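Local coordinates for protein Lys-gingipain W83 (Porphyromonas gingivalis, PDB 4ITC) that cleaves proteins after lysine and carries calcium-binding adhesin domains, one of them described here, that interact with erythrocytes and albumin, at residues 31-34 against 35-39. Sequence-based numbering, arbitrary orientation.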
# COMPACT_ATOMS: atom_id res chain seq x y z
N GLY A 31 -4.60 -10.31 1.05
CA GLY A 31 -4.76 -11.03 -0.19
C GLY A 31 -3.82 -12.21 -0.18
O GLY A 31 -2.74 -12.15 0.40
N ASN A 32 -4.22 -13.28 -0.84
CA ASN A 32 -3.26 -14.35 -1.08
C ASN A 32 -3.52 -15.14 -2.32
O ASN A 32 -4.59 -15.00 -2.96
CB ASN A 32 -3.18 -15.29 0.10
CG ASN A 32 -4.51 -15.63 0.61
OD1 ASN A 32 -4.97 -15.10 1.65
ND2 ASN A 32 -5.21 -16.46 -0.14
N ALA A 33 -2.50 -15.89 -2.72
CA ALA A 33 -2.62 -16.77 -3.88
C ALA A 33 -3.78 -17.75 -3.66
O ALA A 33 -4.08 -18.10 -2.52
CB ALA A 33 -1.32 -17.52 -4.13
N PRO A 34 -4.46 -18.18 -4.75
CA PRO A 34 -4.17 -17.85 -6.14
C PRO A 34 -4.83 -16.57 -6.59
O PRO A 34 -4.50 -16.05 -7.66
CB PRO A 34 -4.76 -19.05 -6.90
CG PRO A 34 -5.89 -19.48 -6.05
CD PRO A 34 -5.53 -19.19 -4.63
N GLY A 35 -5.75 -16.03 -5.79
CA GLY A 35 -6.46 -14.85 -6.25
C GLY A 35 -5.58 -13.63 -6.35
O GLY A 35 -5.64 -12.90 -7.31
N ILE A 36 -4.84 -13.40 -5.28
CA ILE A 36 -4.09 -12.17 -5.13
C ILE A 36 -2.74 -12.50 -4.53
O ILE A 36 -2.51 -12.30 -3.33
CB ILE A 36 -4.84 -11.13 -4.26
CG1 ILE A 36 -6.33 -11.01 -4.65
CG2 ILE A 36 -4.13 -9.77 -4.28
CD1 ILE A 36 -7.13 -10.14 -3.75
N ALA A 37 -1.85 -13.04 -5.38
CA ALA A 37 -0.53 -13.47 -4.97
C ALA A 37 0.32 -12.27 -4.61
O ALA A 37 0.25 -11.24 -5.26
CB ALA A 37 0.15 -14.23 -6.11
N GLY A 38 1.18 -12.46 -3.63
CA GLY A 38 2.17 -11.45 -3.29
C GLY A 38 3.39 -11.42 -4.19
O GLY A 38 3.51 -12.11 -5.24
N TYR A 39 4.31 -10.54 -3.84
CA TYR A 39 5.57 -10.44 -4.57
C TYR A 39 6.48 -11.57 -4.09
O TYR A 39 6.84 -11.65 -2.94
CB TYR A 39 6.23 -9.08 -4.36
CG TYR A 39 7.59 -9.09 -5.00
CD1 TYR A 39 7.72 -9.11 -6.37
CD2 TYR A 39 8.71 -9.19 -4.23
CE1 TYR A 39 8.96 -9.24 -6.97
CE2 TYR A 39 9.97 -9.28 -4.82
CZ TYR A 39 10.05 -9.29 -6.19
OH TYR A 39 11.31 -9.38 -6.75
O HOH W 1 -7.09 -16.33 -3.19
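The peptide carbonyl of Asn-32 is the flat group that meets Ile-36. Ile-36 N lies over one face and donates to Asn-32 O, 2.8 Å away. The bond is nearly straight, 165° at the hydrogen. The donor stands 55° out of the carbonyl plane, so it does not use a lone-pair direction. A water lies over the opposite face. It donates to Asn-32 O and accepts from Gly-35 N, the latter at 2.9 Å. The side-chain amide of Asn-32 is a second flat group. Asn-32 ND2 donates a hydrogen bond to Ala-33 O at 3.1 Å, and the acceptor lies almost in the amide plane. Chi1 of 44° sets CG beside both the backbone N and the carbonyl carbon, which carries the amide forward to the carbonyl of the next residue.

The peptide bond before Pro-34 is cis. With the backbone angles of Ala-33 and Pro-34, this makes a type VIa turn over residues 32-35. It reverses the chain at the end of strand 29-32, in the link to strand 43-48. The turn brings Ala-33 CB to 4.1 Å from Ala-37 CB, a small apolar contact. Ile-36 CB rests 4.1 Å from Gly-31 CA. Its side chain also packs on Cys-44, Tyr-46 and Tyr-161, where the turn meets the beta sandwich. Beyond it, Tyr-39 stacks on Trp-80, and its N bonds to Asp-165, a calcium ligand.

Two donors, a backbone N-H and a water, thus grip Asn-32 O from its two faces. The proline nitrogen has no hydrogen to give. One direct backbone bond and one water bridge join the two arms, while the Asn-32 amide bonds within its own arm. With little apolar packing between the arms, this is consistent with a bend held mainly by the cis bond and these polar links.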